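Local coordinates for protein serpin B3 (PDB 2ZV6) that probably inhibits proteases by the serpin mechanism, through an exposed reactive-site loop, at residues Val52-Lys57 and Gln128-Ala133; Ile114-Phe119 and Leu185-Ala190; Gly120-Leu125 and Asp146-Pro151; Lys171-Glu176 and Leu340-Val345. All coordinates share one frame; numbering follows the deposited sequence.

Contact 1 of 4, residues Val52-Lys57 and Gln128-Ala133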
loop_
_atom_site.group_PDB
_atom_site.type_symbol
_atom_site.label_atom_id
_atom_site.label_comp_id
_atom_site.label_asym_id
_atom_site.label_seq_id
_atom_site.Cartn_x
_atom_site.Cartn_y
_atom_site.Cartn_z
ATOM N N VAL A 52 -3.331 15.909 -2.804
ATOM C CA VAL A 52 -2.368 16.980 -2.955
ATOM C C VAL A 52 -2.507 17.567 -4.344
ATOM O O VAL A 52 -2.521 18.781 -4.503
ATOM C CB VAL A 52 -0.952 16.466 -2.776
ATOM C CG1 VAL A 52 -0.002 17.256 -3.639
ATOM C CG2 VAL A 52 -0.571 16.547 -1.317
ATOM N N LEU A 53 -2.620 16.703 -5.347
ATOM C CA LEU A 53 -2.754 17.159 -6.729
ATOM C C LEU A 53 -3.887 18.176 -6.858
ATOM O O LEU A 53 -3.844 19.079 -7.694
ATOM C CB LEU A 53 -3.007 15.974 -7.672
ATOM C CG LEU A 53 -3.487 16.384 -9.072
ATOM C CD1 LEU A 53 -2.366 17.045 -9.831
ATOM C CD2 LEU A 53 -3.974 15.181 -9.827
ATOM N N LEU A 54 -4.902 18.020 -6.019
ATOM C CA LEU A 54 -6.033 18.933 -6.030
ATOM C C LEU A 54 -5.509 20.357 -5.926
ATOM O O LEU A 54 -5.728 21.175 -6.816
ATOM C CB LEU A 54 -6.945 18.647 -4.842
ATOM C CG LEU A 54 -8.277 17.951 -5.120
ATOM C CD1 LEU A 54 -9.116 18.004 -3.853
ATOM C CD2 LEU A 54 -9.007 18.617 -6.286
ATOM N N GLY A 55 -4.802 20.631 -4.835
ATOM C CA GLY A 55 -4.255 21.954 -4.602
ATOM C C GLY A 55 -2.920 22.247 -5.264
ATOM O O GLY A 55 -2.118 23.020 -4.730
ATOM N N ALA A 56 -2.678 21.637 -6.424
ATOM C CA ALA A 56 -1.436 21.858 -7.157
ATOM C C ALA A 56 -1.740 22.314 -8.576
ATOM O O ALA A 56 -2.733 21.893 -9.174
ATOM C CB ALA A 56 -0.616 20.596 -7.187
ATOM N N LYS A 57 -0.887 23.178 -9.119
ATOM C CA LYS A 57 -1.105 23.674 -10.468
ATOM C C LYS A 57 0.148 23.702 -11.339
ATOM O O LYS A 57 1.276 23.665 -10.844
ATOM C CB LYS A 57 -1.729 25.073 -10.416
ATOM C CG LYS A 57 -2.127 25.646 -11.785
ATOM C CD LYS A 57 -2.892 24.636 -12.644
ATOM C CE LYS A 57 -2.494 24.729 -14.117
ATOM N NZ LYS A 57 -3.639 25.122 -14.994
ATOM N N GLN A 128 -10.508 27.580 1.996
ATOM C CA GLN A 128 -11.603 26.680 2.353
ATOM C C GLN A 128 -12.015 25.834 1.162
ATOM O O GLN A 128 -12.337 24.653 1.314
ATOM C CB GLN A 128 -12.819 27.468 2.842
ATOM C CG GLN A 128 -13.838 26.604 3.563
ATOM C CD GLN A 128 -13.307 26.102 4.893
ATOM O OE1 GLN A 128 -12.607 26.827 5.600
ATOM N NE2 GLN A 128 -13.632 24.858 5.242
ATOM N N GLU A 129 -12.013 26.445 -0.021
ATOM C CA GLU A 129 -12.377 25.722 -1.232
ATOM C C GLU A 129 -11.592 24.402 -1.258
ATOM O O GLU A 129 -12.172 23.317 -1.321
ATOM C CB GLU A 129 -12.046 26.554 -2.481
ATOM C CG GLU A 129 -13.218 26.757 -3.452
ATOM C CD GLU A 129 -13.590 25.494 -4.244
ATOM O OE1 GLU A 129 -14.217 25.617 -5.324
ATOM O OE2 GLU A 129 -13.260 24.376 -3.791
ATOM N N TYR A 130 -10.269 24.498 -1.171
ATOM C CA TYR A 130 -9.434 23.306 -1.187
ATOM C C TYR A 130 -9.895 22.310 -0.119
ATOM O O TYR A 130 -10.091 21.128 -0.402
ATOM C CB TYR A 130 -7.958 23.679 -0.966
ATOM C CG TYR A 130 -7.027 22.484 -0.908
ATOM C CD1 TYR A 130 -6.777 21.710 -2.043
ATOM C CD2 TYR A 130 -6.427 22.102 0.292
ATOM C CE1 TYR A 130 -5.950 20.574 -1.984
ATOM C CE2 TYR A 130 -5.603 20.977 0.368
ATOM C CZ TYR A 130 -5.368 20.211 -0.772
ATOM O OH TYR A 130 -4.567 19.085 -0.688
ATOM N N LEU A 131 -10.079 22.796 1.103
ATOM C CA LEU A 131 -10.500 21.940 2.209
ATOM C C LEU A 131 -11.802 21.189 1.913
ATOM O O LEU A 131 -12.021 20.081 2.416
ATOM C CB LEU A 131 -10.635 22.779 3.481
ATOM C CG LEU A 131 -9.308 23.426 3.898
ATOM C CD1 LEU A 131 -9.566 24.600 4.844
ATOM C CD2 LEU A 131 -8.412 22.379 4.553
ATOM N N ASP A 132 -12.651 21.792 1.080
ATOM C CA ASP A 132 -13.935 21.200 0.690
ATOM C C ASP A 132 -13.736 19.975 -0.199
ATOM O O ASP A 132 -14.282 18.902 0.064
ATOM C CB ASP A 132 -14.780 22.218 -0.084
ATOM C CG ASP A 132 -15.514 23.189 0.824
ATOM O OD1 ASP A 132 -15.540 22.954 2.050
ATOM O OD2 ASP A 132 -16.068 24.187 0.306
ATOM N N ALA A 133 -12.958 20.159 -1.261
ATOM C CA ALA A 133 -12.667 19.105 -2.225
ATOM C C ALA A 133 -12.016 17.877 -1.616
ATOM O O ALA A 133 -12.445 16.762 -1.873
ATOM C CB ALA A 133 -11.782 19.650 -3.324
#
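The phenol oxygen of Tyr130 reaches from helix 128-138 to the end of helix 42-54, where it lies 3.8 Å from CA of Val52 and hydrogen-bonds the backbone oxygen of Met51. This bond to the residue just before Val52 ties the tip of the ring to the neighbouring helix; Val52-Lys57 and Gln128-Ala133 themselves meet by van der Waals contact of the tyrosine and leucine side chains with carbon and backbone, with no polar bond between them. Tyr130 makes the reach because CG stands anti to the backbone N (chi1 177°), which carries the ring out from its own helix until it lies against Gly55. Leu54 comes to the rim of that ring: its CB sits close to the ring plane, 3.6 Å from Tyr130 CE1. Gly55 N lies oblique to the ring, Gly55 CA is 3.4 Å from Tyr130 CE1, and having no side chain the glycine lets the aromatic carbon settle against bare backbone. Here the chain is leaving helix 42-54, and a bond of 3.1 Å from Ala56 N to Leu53 O holds the turn. The pair of helices belongs to the serpin body, on the face of beta-sheet A that carries Leu118 and Leu187. Leu118 of strand 112-121 and Met328 of helix 326-329 each touch both Val52 and Tyr130, so the tyrosine is enclosed well beyond these two segments. A buried hydroxyl satisfied by a main-chain carbonyl, on a ring otherwise packed against Leu54 and the backbone of Gly55, is consistent with a joint set mainly by shape, with one directional bond holding the hydroxyl.

Contact 2 of 4, residues Ile114-Phe119 and Leu185-Ala190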
loop_
_atom_site.group_PDB
_atom_site.type_symbol
_atom_site.label_atom_id
_atom_site.label_comp_id
_atom_site.label_asym_id
_atom_site.label_seq_id
_atom_site.Cartn_x
_atom_site.Cartn_y
_atom_site.Cartn_z
ATOM N N ILE A 114 -7.264 3.605 7.474
ATOM C CA ILE A 114 -6.478 4.487 6.617
ATOM C C ILE A 114 -6.274 5.890 7.209
ATOM O O ILE A 114 -7.179 6.729 7.164
ATOM C CB ILE A 114 -7.143 4.653 5.243
ATOM C CG1 ILE A 114 -7.735 3.323 4.788
ATOM C CG2 ILE A 114 -6.127 5.190 4.243
ATOM C CD1 ILE A 114 -8.308 3.361 3.385
ATOM N N ALA A 115 -5.081 6.145 7.741
ATOM C CA ALA A 115 -4.763 7.443 8.335
ATOM C C ALA A 115 -4.000 8.361 7.364
ATOM O O ALA A 115 -2.774 8.455 7.435
ATOM C CB ALA A 115 -3.949 7.230 9.609
ATOM N N ASN A 116 -4.723 9.055 6.484
ATOM C CA ASN A 116 -4.096 9.939 5.496
ATOM C C ASN A 116 -4.387 11.448 5.638
ATOM O O ASN A 116 -5.417 11.937 5.161
ATOM C CB ASN A 116 -4.492 9.484 4.087
ATOM C CG ASN A 116 -3.703 10.191 2.997
ATOM O OD1 ASN A 116 -4.274 10.841 2.118
ATOM N ND2 ASN A 116 -2.383 10.063 3.044
ATOM N N LYS A 117 -3.460 12.182 6.261
ATOM C CA LYS A 117 -3.611 13.631 6.444
ATOM C C LYS A 117 -2.411 14.527 6.065
ATOM O O LYS A 117 -1.249 14.098 6.065
ATOM C CB LYS A 117 -3.995 13.940 7.887
ATOM C CG LYS A 117 -4.823 15.192 8.015
ATOM C CD LYS A 117 -4.516 15.949 9.274
ATOM C CE LYS A 117 -5.520 15.619 10.354
ATOM N NZ LYS A 117 -4.881 15.668 11.698
ATOM N N LEU A 118 -2.722 15.786 5.758
ATOM C CA LEU A 118 -1.732 16.806 5.390
ATOM C C LEU A 118 -1.430 17.623 6.632
ATOM O O LEU A 118 -2.336 18.158 7.256
ATOM C CB LEU A 118 -2.310 17.758 4.331
ATOM C CG LEU A 118 -1.531 18.241 3.101
ATOM C CD1 LEU A 118 -0.278 17.392 2.859
ATOM C CD2 LEU A 118 -2.466 18.184 1.895
ATOM N N PHE A 119 -0.167 17.721 7.005
ATOM C CA PHE A 119 0.186 18.527 8.164
ATOM C C PHE A 119 1.032 19.711 7.679
ATOM O O PHE A 119 2.100 19.535 7.089
ATOM C CB PHE A 119 0.948 17.679 9.188
ATOM C CG PHE A 119 0.059 16.778 10.002
ATOM C CD1 PHE A 119 -0.696 15.785 9.386
ATOM C CD2 PHE A 119 -0.033 16.927 11.383
ATOM C CE1 PHE A 119 -1.532 14.951 10.133
ATOM C CE2 PHE A 119 -0.864 16.102 12.140
ATOM C CZ PHE A 119 -1.615 15.111 11.512
ATOM N N LEU A 185 5.310 21.475 4.608
ATOM C CA LEU A 185 4.286 20.447 4.464
ATOM C C LEU A 185 4.824 19.068 4.823
ATOM O O LEU A 185 6.033 18.864 4.910
ATOM C CB LEU A 185 3.781 20.435 3.013
ATOM C CG LEU A 185 2.301 20.219 2.702
ATOM C CD1 LEU A 185 1.461 20.445 3.956
ATOM C CD2 LEU A 185 1.886 21.165 1.575
ATOM N N VAL A 186 3.909 18.125 5.023
ATOM C CA VAL A 186 4.249 16.746 5.367
ATOM C C VAL A 186 3.027 15.857 5.150
ATOM O O VAL A 186 2.088 15.860 5.946
ATOM C CB VAL A 186 4.672 16.584 6.850
ATOM C CG1 VAL A 186 4.792 15.106 7.185
ATOM C CG2 VAL A 186 5.985 17.275 7.114
ATOM N N LEU A 187 3.041 15.095 4.069
ATOM C CA LEU A 187 1.937 14.204 3.763
ATOM C C LEU A 187 2.115 12.906 4.531
ATOM O O LEU A 187 3.143 12.240 4.406
ATOM C CB LEU A 187 1.896 13.914 2.262
ATOM C CG LEU A 187 0.742 13.079 1.704
ATOM C CD1 LEU A 187 -0.410 12.982 2.694
ATOM C CD2 LEU A 187 0.257 13.727 0.423
ATOM N N VAL A 188 1.119 12.558 5.342
ATOM C CA VAL A 188 1.161 11.319 6.114
ATOM C C VAL A 188 0.235 10.322 5.446
ATOM O O VAL A 188 -0.854 10.686 5.002
ATOM C CB VAL A 188 0.701 11.525 7.557
ATOM C CG1 VAL A 188 -0.022 10.276 8.060
ATOM C CG2 VAL A 188 1.913 11.844 8.432
ATOM N N ASN A 189 0.662 9.065 5.388
ATOM C CA ASN A 189 -0.128 8.032 4.730
ATOM C C ASN A 189 0.008 6.670 5.387
ATOM O O ASN A 189 0.558 5.746 4.788
ATOM C CB ASN A 189 0.294 7.934 3.260
ATOM C CG ASN A 189 -0.789 7.367 2.376
ATOM O OD1 ASN A 189 -1.927 7.174 2.809
ATOM N ND2 ASN A 189 -0.440 7.093 1.117
ATOM N N ALA A 190 -0.484 6.547 6.618
ATOM C CA ALA A 190 -0.437 5.276 7.336
ATOM C C ALA A 190 -1.667 4.450 6.940
ATOM O O ALA A 190 -2.671 4.998 6.477
ATOM C CB ALA A 190 -0.414 5.514 8.841
#
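The side chain of Asn116 reaches Leu185-Ala190, and CB, CG and ND2 each meet something there. CB lies 3.7 Å from Asn189 OD1; CG, anti to the backbone N (chi1 -170°), is 3.5 Å from the same oxygen; and ND2 ends 2.6 Å from Val188 O, with the Leu187 methyl CD1 also beside it. The amides of Asn116 and Asn189 meet at a slant, their planes 54° apart, and although Asn116 ND2 and Asn189 OD1 are near neighbours the angle is too poor for a hydrogen bond. The two segments are antiparallel neighbours in beta-sheet A, the large central sheet of the serpin fold. Ala115 and Ala190 form a hydrogen-bonded pair with bonds in both directions, their CB atoms 4.0 Å apart on the face touched by helix 151-165. Further along, Val188 N gives Lys117 O a bond of 2.9 Å, while the return bond from Lys117 N to Val188 O is weak. Leu118 faces Leu187 in a non-hydrogen-bonded pair on the other side of the sheet, that of helix 42-54, and its CD1 rests 3.7 Å from Leu185 CD1. Toward that end Phe119 N bonds Val186 O at 3.1 Å, and Ile158 of helix 151-165 packs on the phenylalanine side chain. The side chain of Lys117 extends to a cation-pi contact with Trp161.

Contact 3 of 4, residues Gly120-Leu125 and Asp146-Pro151; sequences GEKTYL and DFANAP
At one end of beta-sheet A, where the parallel strands 112-121 and 142-145 run out into loops, a salt-bridge network of Glu121, Lys122 and Asp146 joins the departing chains. Lys122 stands in the middle. Its chain bends at three successive torsions and runs alongside Asp146 in the same sense, so that NZ comes 2.9 Å from Asp146 OD2, on the anti side of the carboxylate and 29° out of its plane. The same ammonium group meets Glu121 OE2 at 3.0 Å on the syn lone pair. The other oxygen of Glu121 turns to the loop backbone: Ala148 N gives OE1 a nearly straight bond of 2.6 Å (162° at the hydrogen), entering from above the carboxylate plane. Asn149 adds weak bonds to Asp146 OD2 from both its backbone N and ND2. On the inner side, the side chains of Phe147 and Glu121 run antiparallel past one another, with Phe147 CB 3.4 Å from Glu121 CG, and the ring lies oblique to the backbone, its CE1 3.4 Å from Gly120 C. Backbone bonds pair Gly120 with Val145 and Glu121 with Thr184, next to strands 142-145 and 185-193, and Thr183 also touches Phe147. Glu121 OE1 and Asp146 OD2, two acceptors, lie 3.5 Å apart, a proximity that would be costly alone. The lysine between the acids probably offsets that repulsion, and the N-H of Ala148 would add to the stabilisation of the Glu121 carboxylate, which implies that the two acids can stay close while the loop is held to the strand end.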
loop_
_atom_site.group_PDB
_atom_site.type_symbol
_atom_site.label_atom_id
_atom_site.label_comp_id
_atom_site.label_asym_id
_atom_site.label_seq_id
_atom_site.Cartn_x
_atom_site.Cartn_y
_atom_site.Cartn_z
ATOM N N GLY A 120 0.546 20.924 7.903
ATOM C CA GLY A 120 1.299 22.069 7.447
ATOM C C GLY A 120 1.571 23.087 8.524
ATOM O O GLY A 120 0.932 23.085 9.575
ATOM N N GLU A 121 2.543 23.949 8.254
ATOM C CA GLU A 121 2.914 25.017 9.169
ATOM C C GLU A 121 1.702 25.927 9.385
ATOM O O GLU A 121 0.968 26.230 8.442
ATOM C CB GLU A 121 4.062 25.828 8.568
ATOM C CG GLU A 121 5.257 25.932 9.470
ATOM C CD GLU A 121 4.974 26.811 10.660
ATOM O OE1 GLU A 121 5.196 26.358 11.802
ATOM O OE2 GLU A 121 4.525 27.958 10.448
ATOM N N LYS A 122 1.492 26.364 10.621
ATOM C CA LYS A 122 0.363 27.233 10.924
ATOM C C LYS A 122 0.296 28.408 9.964
ATOM O O LYS A 122 -0.657 28.541 9.196
ATOM C CB LYS A 122 0.457 27.759 12.358
ATOM C CG LYS A 122 1.528 27.095 13.205
ATOM C CD LYS A 122 2.187 28.094 14.150
ATOM C CE LYS A 122 2.725 29.324 13.403
ATOM N NZ LYS A 122 4.194 29.270 13.103
ATOM N N THR A 123 1.331 29.244 10.012
ATOM C CA THR A 123 1.446 30.453 9.188
ATOM C C THR A 123 0.875 30.396 7.773
ATOM O O THR A 123 0.640 31.441 7.166
ATOM C CB THR A 123 2.909 30.913 9.077
ATOM O OG1 THR A 123 3.574 30.132 8.077
ATOM C CG2 THR A 123 3.624 30.749 10.413
ATOM N N TYR A 124 0.676 29.189 7.244
ATOM C CA TYR A 124 0.108 29.031 5.906
ATOM C C TYR A 124 -1.413 28.933 6.065
ATOM O O TYR A 124 -1.922 28.130 6.842
ATOM C CB TYR A 124 0.686 27.777 5.215
ATOM C CG TYR A 124 2.132 27.942 4.755
ATOM C CD1 TYR A 124 3.199 27.727 5.643
ATOM C CD2 TYR A 124 2.429 28.387 3.461
ATOM C CE1 TYR A 124 4.518 27.963 5.259
ATOM C CE2 TYR A 124 3.749 28.629 3.064
ATOM C CZ TYR A 124 4.788 28.422 3.970
ATOM O OH TYR A 124 6.087 28.728 3.604
ATOM N N LEU A 125 -2.133 29.770 5.335
ATOM C CA LEU A 125 -3.585 29.802 5.417
ATOM C C LEU A 125 -4.224 29.111 4.232
ATOM O O LEU A 125 -4.209 29.624 3.106
ATOM C CB LEU A 125 -4.075 31.253 5.478
ATOM C CG LEU A 125 -4.188 31.976 6.827
ATOM C CD1 LEU A 125 -3.209 31.398 7.861
ATOM C CD2 LEU A 125 -3.919 33.448 6.587
ATOM N N ASP A 146 2.444 24.081 14.342
ATOM C CA ASP A 146 3.619 24.907 14.534
ATOM C C ASP A 146 4.904 24.165 14.239
ATOM O O ASP A 146 5.593 23.735 15.158
ATOM C CB ASP A 146 3.653 25.440 15.970
ATOM C CG ASP A 146 4.551 26.657 16.123
ATOM O OD1 ASP A 146 4.948 26.957 17.267
ATOM O OD2 ASP A 146 4.862 27.316 15.106
ATOM N N PHE A 147 5.226 24.020 12.954
ATOM C CA PHE A 147 6.459 23.343 12.537
ATOM C C PHE A 147 7.629 24.220 12.965
ATOM O O PHE A 147 8.586 23.754 13.584
ATOM C CB PHE A 147 6.500 23.167 11.012
ATOM C CG PHE A 147 5.749 21.967 10.515
ATOM C CD1 PHE A 147 4.940 22.060 9.383
ATOM C CD2 PHE A 147 5.842 20.743 11.182
ATOM C CE1 PHE A 147 4.233 20.952 8.928
ATOM C CE2 PHE A 147 5.142 19.635 10.739
ATOM C CZ PHE A 147 4.334 19.736 9.609
ATOM N N ALA A 148 7.522 25.498 12.625
ATOM C CA ALA A 148 8.534 26.487 12.939
ATOM C C ALA A 148 8.966 26.463 14.401
ATOM O O ALA A 148 9.912 25.775 14.773
ATOM C CB ALA A 148 8.021 27.875 12.578
ATOM N N ASN A 149 8.255 27.215 15.231
ATOM C CA ASN A 149 8.578 27.324 16.648
ATOM C C ASN A 149 8.535 26.039 17.474
ATOM O O ASN A 149 9.362 25.850 18.368
ATOM C CB ASN A 149 7.681 28.390 17.287
ATOM C CG ASN A 149 7.812 29.741 16.601
ATOM O OD1 ASN A 149 8.690 30.543 16.939
ATOM N ND2 ASN A 149 6.941 29.997 15.627
ATOM N N ALA A 150 7.585 25.156 17.185
ATOM C CA ALA A 150 7.475 23.909 17.938
ATOM C C ALA A 150 7.499 22.663 17.057
ATOM O O ALA A 150 6.489 21.967 16.934
ATOM C CB ALA A 150 6.196 23.923 18.788
ATOM N N PRO A 151 8.656 22.355 16.439
ATOM C CA PRO A 151 8.765 21.173 15.575
ATOM C C PRO A 151 8.681 19.859 16.361
ATOM O O PRO A 151 8.245 18.836 15.832
ATOM C CB PRO A 151 10.119 21.350 14.892
ATOM C CG PRO A 151 10.912 22.156 15.856
ATOM C CD PRO A 151 9.929 23.092 16.519
#

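Contact 4 of 4, residues Lys171-Glu176 and Leu340-Val345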
loop_
_atom_site.group_PDB
_atom_site.type_symbol
_atom_site.label_atom_id
_atom_site.label_comp_id
_atom_site.label_asym_id
_atom_site.label_seq_id
_atom_site.Cartn_x
_atom_site.Cartn_y
_atom_site.Cartn_z
ATOM N N LYS A 171 2.193 2.973 15.085
ATOM C CA LYS A 171 2.655 3.975 16.035
ATOM C C LYS A 171 3.979 4.643 15.683
ATOM O O LYS A 171 4.912 3.993 15.210
ATOM C CB LYS A 171 2.772 3.354 17.427
ATOM C CG LYS A 171 2.314 1.907 17.510
ATOM C CD LYS A 171 0.950 1.808 18.181
ATOM C CE LYS A 171 1.041 1.184 19.570
ATOM N NZ LYS A 171 -0.287 1.134 20.240
ATOM N N ASN A 172 4.044 5.948 15.928
ATOM C CA ASN A 172 5.245 6.736 15.681
ATOM C C ASN A 172 5.651 6.799 14.216
ATOM O O ASN A 172 6.812 6.576 13.875
ATOM C CB ASN A 172 6.405 6.191 16.518
ATOM C CG ASN A 172 6.056 6.081 17.996
ATOM O OD1 ASN A 172 6.866 5.635 18.807
ATOM N ND2 ASN A 172 4.844 6.490 18.353
ATOM N N LEU A 173 4.687 7.121 13.358
ATOM C CA LEU A 173 4.934 7.227 11.925
ATOM C C LEU A 173 6.158 8.085 11.652
ATOM O O LEU A 173 6.742 8.023 10.568
ATOM C CB LEU A 173 3.730 7.849 11.219
ATOM C CG LEU A 173 3.479 7.476 9.755
ATOM C CD1 LEU A 173 3.177 8.728 8.971
ATOM C CD2 LEU A 173 4.676 6.768 9.164
ATOM N N ILE A 174 6.540 8.895 12.638
ATOM C CA ILE A 174 7.700 9.771 12.504
ATOM C C ILE A 174 8.628 9.675 13.704
ATOM O O ILE A 174 8.207 9.874 14.839
ATOM C CB ILE A 174 7.280 11.241 12.347
ATOM C CG1 ILE A 174 6.399 11.405 11.106
ATOM C CG2 ILE A 174 8.520 12.113 12.240
ATOM C CD1 ILE A 174 5.336 12.472 11.240
ATOM N N PRO A 175 9.909 9.355 13.462
ATOM C CA PRO A 175 10.918 9.231 14.515
ATOM C C PRO A 175 11.569 10.574 14.830
ATOM O O PRO A 175 11.513 11.508 14.025
ATOM C CB PRO A 175 11.915 8.244 13.930
ATOM C CG PRO A 175 11.861 8.518 12.461
ATOM C CD PRO A 175 10.483 9.064 12.135
ATOM N N GLU A 176 12.190 10.656 16.000
ATOM C CA GLU A 176 12.843 11.885 16.422
ATOM C C GLU A 176 13.775 12.413 15.345
ATOM O O GLU A 176 14.318 11.648 14.546
ATOM C CB GLU A 176 13.615 11.641 17.713
ATOM C CG GLU A 176 12.747 11.090 18.824
ATOM C CD GLU A 176 13.411 11.171 20.179
ATOM O OE1 GLU A 176 14.356 11.973 20.328
ATOM O OE2 GLU A 176 12.986 10.432 21.092
ATOM N N LEU A 340 5.432 10.522 4.340
ATOM C CA LEU A 340 5.527 9.287 5.110
ATOM C C LEU A 340 4.429 8.280 4.771
ATOM O O LEU A 340 3.244 8.609 4.864
ATOM C CB LEU A 340 5.464 9.609 6.606
ATOM C CG LEU A 340 6.753 10.049 7.293
ATOM C CD1 LEU A 340 7.595 8.826 7.605
ATOM C CD2 LEU A 340 7.505 11.018 6.403
ATOM N N HIS A 341 4.825 7.066 4.370
ATOM C CA HIS A 341 3.872 5.987 4.060
ATOM C C HIS A 341 4.186 4.781 4.928
ATOM O O HIS A 341 5.344 4.398 5.074
ATOM C CB HIS A 341 3.934 5.555 2.599
ATOM C CG HIS A 341 2.943 4.480 2.255
ATOM N ND1 HIS A 341 3.265 3.140 2.251
ATOM C CD2 HIS A 341 1.636 4.550 1.903
ATOM C CE1 HIS A 341 2.203 2.431 1.910
ATOM N NE2 HIS A 341 1.201 3.262 1.692
ATOM N N LYS A 342 3.150 4.175 5.499
ATOM C CA LYS A 342 3.349 3.029 6.373
ATOM C C LYS A 342 2.211 2.034 6.309
ATOM O O LYS A 342 1.092 2.340 6.719
ATOM C CB LYS A 342 3.507 3.495 7.810
ATOM C CG LYS A 342 3.999 2.421 8.747
ATOM C CD LYS A 342 4.705 3.062 9.921
ATOM C CE LYS A 342 5.031 2.066 11.017
ATOM N NZ LYS A 342 5.768 2.732 12.136
ATOM N N ALA A 343 2.502 0.836 5.807
ATOM C CA ALA A 343 1.495 -0.208 5.702
ATOM C C ALA A 343 1.724 -1.245 6.793
ATOM O O ALA A 343 2.867 -1.524 7.171
ATOM C CB ALA A 343 1.554 -0.863 4.327
ATOM N N PHE A 344 0.624 -1.786 7.316
ATOM C CA PHE A 344 0.666 -2.811 8.359
ATOM C C PHE A 344 -0.486 -3.804 8.196
ATOM O O PHE A 344 -1.598 -3.577 8.683
ATOM C CB PHE A 344 0.605 -2.181 9.760
ATOM C CG PHE A 344 0.896 -3.154 10.886
ATOM C CD1 PHE A 344 0.748 -2.765 12.213
ATOM C CD2 PHE A 344 1.330 -4.451 10.622
ATOM C CE1 PHE A 344 1.029 -3.649 13.256
ATOM C CE2 PHE A 344 1.613 -5.341 11.657
ATOM C CZ PHE A 344 1.462 -4.937 12.976
ATOM N N VAL A 345 -0.210 -4.906 7.507
ATOM C CA VAL A 345 -1.207 -5.948 7.292
ATOM C C VAL A 345 -0.933 -7.149 8.187
ATOM O O VAL A 345 0.213 -7.458 8.517
ATOM C CB VAL A 345 -1.201 -6.446 5.849
ATOM C CG1 VAL A 345 0.001 -7.349 5.626
ATOM C CG2 VAL A 345 -2.489 -7.194 5.560
#
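Leu173 inserts its two methyls between Leu340 and Lys342, alternate residues on one face of strand 336-346, and these three side chains make most of the contact. With CG anti to the backbone N (chi1 -152°), the leucine fork meets the strand: CD1 lies 3.4 Å from Leu340 CB, while CD2 takes the other neighbour, 3.7 Å from Lys342 CB. Leu173 thus interleaves with both, its side chain running counter to theirs. Leu340 in turn sends its CG and CD1 back to the loop, CG lying 4.1 Å from Ile174 CG1, where the two side chains meet at about a right angle. Lys342 is extended beyond CG; its methylenes flank Leu173, and NZ ends 3.4 Å from Lys171 O in a weak hydrogen bond. In the serpin fold this is the linker from helix 151-165 to strand 185-193, lying across beta-sheet A. Leu173 also touches Val188 and thus bridges the seam between strands 185-193 and 336-346, where serpins generally insert the cleaved reactive-site loop. Hydrocarbon with a single weak polar bond implies a cover held mainly by apolar packing, consistent with a linker that has to yield when the sheet opens.

In the fold
Three of the contacts meet on beta-sheet A. Contact 2 is the buried core, joining two of its strands by backbone bonds; contact 4 lies on strand 336-346, the neighbour of strand 185-193, to which it is backbone-bonded, and covers the opposite face from contact 1. Contact 1, also buried, backs onto contact 2 where Val52 meets Leu187. Contact 3 extends strand 112-121 to the partly buried margin, with Phe147 touching Phe119 and Val186. Chemistry follows place: backbone bonding within the sheet, uneven where strand 112-121 is interrupted, a mainly apolar fit between helices, charges at the strand ends, and a mostly apolar cover with one weak lysine bond in the linker.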